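Local coordinates for uncharacterized conserved protein of COG5135 (Nostoc punctiforme, PDB 2I51), which binds flavin mononucleotide and is probably a flavin-dependent oxidoreductase akin to pyridoxamine 5'-phosphate oxidase, its substrate unidentified, at residues G92-S98 / F155-D161. Residues are numbered along the deposited sequence; the frame is centred on the assembly and turned at random.
With EDO (1,2-ethanediol), chain L.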
# COMPACT_ATOMS: atom_id res chain seq x y z
N GLY A 92 12.84 1.03 -5.02
CA GLY A 92 13.94 1.77 -5.59
C GLY A 92 13.90 3.22 -5.17
O GLY A 92 13.18 3.60 -4.26
N ASP A 93 14.77 4.00 -5.81
CA ASP A 93 14.92 5.38 -5.39
C ASP A 93 13.94 6.29 -6.10
O ASP A 93 13.60 6.12 -7.26
CB ASP A 93 16.33 5.89 -5.62
CG ASP A 93 17.28 5.45 -4.54
OD1 ASP A 93 17.03 5.69 -3.32
OD2 ASP A 93 18.28 4.87 -4.93
N LEU A 94 13.43 7.22 -5.31
CA LEU A 94 12.58 8.27 -5.78
C LEU A 94 13.36 9.51 -6.17
O LEU A 94 14.32 9.87 -5.54
CB LEU A 94 11.56 8.67 -4.71
CG LEU A 94 10.54 7.57 -4.35
CD1 LEU A 94 9.73 7.94 -3.07
CD2 LEU A 94 9.62 7.25 -5.52
N THR A 95 12.87 10.21 -7.17
CA THR A 95 13.32 11.56 -7.51
C THR A 95 12.10 12.49 -7.45
O THR A 95 11.11 12.22 -8.11
CB THR A 95 13.92 11.60 -8.92
OG1 THR A 95 14.97 10.64 -9.07
CG2 THR A 95 14.51 12.98 -9.24
N LEU A 96 12.17 13.56 -6.69
CA LEU A 96 11.09 14.51 -6.54
C LEU A 96 11.52 15.78 -7.25
O LEU A 96 12.52 16.41 -6.87
CB LEU A 96 10.83 14.78 -5.06
CG LEU A 96 9.58 15.58 -4.69
CD1 LEU A 96 8.26 14.89 -5.03
CD2 LEU A 96 9.61 15.91 -3.18
N ILE A 97 10.82 16.09 -8.33
CA ILE A 97 11.12 17.25 -9.16
C ILE A 97 10.04 18.29 -8.90
O ILE A 97 8.88 18.15 -9.32
CB ILE A 97 11.20 16.88 -10.67
CG1 ILE A 97 12.14 15.70 -10.90
CG2 ILE A 97 11.69 18.05 -11.54
CD1 ILE A 97 11.45 14.43 -10.97
N SER A 98 10.43 19.36 -8.22
CA SER A 98 9.53 20.44 -7.80
C SER A 98 9.94 21.69 -8.56
O SER A 98 10.60 21.59 -9.59
CB SER A 98 9.64 20.67 -6.30
OG SER A 98 10.94 21.12 -5.97
N PHE A 155 3.49 21.99 -7.58
CA PHE A 155 3.42 20.78 -8.39
C PHE A 155 4.75 20.07 -8.48
O PHE A 155 5.74 20.67 -8.90
CB PHE A 155 3.03 21.16 -9.82
CG PHE A 155 3.00 19.98 -10.75
CD1 PHE A 155 1.98 19.02 -10.66
CD2 PHE A 155 3.94 19.83 -11.77
CE1 PHE A 155 1.95 17.93 -11.51
CE2 PHE A 155 3.93 18.72 -12.59
CZ PHE A 155 2.93 17.79 -12.49
N CYS A 156 4.75 18.76 -8.14
CA CYS A 156 5.90 17.91 -8.30
C CYS A 156 5.62 16.75 -9.20
O CYS A 156 4.54 16.15 -9.17
CB CYS A 156 6.24 17.26 -6.99
SG CYS A 156 6.65 18.37 -5.72
N LEU A 157 6.62 16.43 -10.01
CA LEU A 157 6.73 15.14 -10.71
C LEU A 157 7.57 14.23 -9.78
O LEU A 157 8.62 14.58 -9.30
CB LEU A 157 7.43 15.28 -12.06
CG LEU A 157 7.78 13.97 -12.78
CD1 LEU A 157 6.56 13.12 -13.12
CD2 LEU A 157 8.57 14.30 -14.08
N LEU A 158 7.05 13.06 -9.51
CA LEU A 158 7.73 12.05 -8.68
C LEU A 158 8.06 10.86 -9.58
O LEU A 158 7.15 10.31 -10.24
CB LEU A 158 6.83 11.70 -7.52
CG LEU A 158 7.30 10.63 -6.57
CD1 LEU A 158 8.63 11.06 -5.92
CD2 LEU A 158 6.18 10.41 -5.50
N LEU A 159 9.33 10.50 -9.64
CA LEU A 159 9.78 9.32 -10.40
C LEU A 159 10.24 8.23 -9.45
O LEU A 159 10.96 8.54 -8.49
CB LEU A 159 10.94 9.69 -11.27
CG LEU A 159 10.66 10.77 -12.30
CD1 LEU A 159 12.02 11.15 -13.00
CD2 LEU A 159 9.57 10.42 -13.33
N LEU A 160 9.90 6.99 -9.75
CA LEU A 160 10.46 5.81 -9.11
C LEU A 160 11.28 5.03 -10.12
O LEU A 160 10.80 4.69 -11.21
CB LEU A 160 9.34 4.93 -8.55
CG LEU A 160 9.88 3.62 -7.97
CD1 LEU A 160 10.58 3.87 -6.70
CD2 LEU A 160 8.65 2.67 -7.74
N ASP A 161 12.53 4.74 -9.75
CA ASP A 161 13.45 3.91 -10.55
C ASP A 161 13.63 2.56 -9.88
O ASP A 161 14.43 2.46 -8.94
CB ASP A 161 14.81 4.57 -10.70
CG ASP A 161 15.70 3.84 -11.74
OD1 ASP A 161 15.16 3.22 -12.71
OD2 ASP A 161 16.92 4.03 -11.65
C1 EDO L . 14.58 12.99 -4.04
O1 EDO L . 15.91 12.48 -3.91
C2 EDO L . 14.63 14.14 -5.03
O2 EDO L . 15.00 13.76 -6.32
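The carbonyl oxygen of L157 takes the amide N of I97 at 2.8 Å, and the I97 methyl CD1 also lies 3.3 Å from this L157 O. That bond is nearly straight at its hydrogen (171°), while the reciprocal one from L157 N to I97 O is more bent (147°). T95 and L159 form the next hydrogen-bonded pair: T95 N to L159 O and L159 N to T95 O both measure 2.9 Å, each donor in the plane of its acceptor carbonyl. Strand axes 163° apart confirm antiparallel pairing, and the C-H groups at CA of L94 and L158 add contacts to L159 O and T95 O. L96 N, turned away from 155-161, gives a weak hydrogen bond to O2 of an ethanediol, probably from the crystallisation liquor.

One face mixes I97, L157 and L159 with T95 and, at its far end, D93 and D161. There I97 places CD1 3.9 Å from CD1 of L159, helix 107-116 packs on I97 and L157, and D161 forms a salt bridge with R182. The other face is apolar: L94 has CG beside its backbone N, which brings CD2 to 3.7 Å from CD1 of L160. Farther along, L96 CD1 rests 3.7 Å from CB of C156 and also meets L158 CD1, with helix 64-71 above L94, L96 and L158.

Backbone bonds from C156, L158 and L160 to strand 55-60 place this pair inside the curled antiparallel sheet. The L158 side chain is about 7 Å from the bound FMN. Paired amides and buried leucines under helix 64-71 are consistent with a rigid sheet centre beside the flavin site.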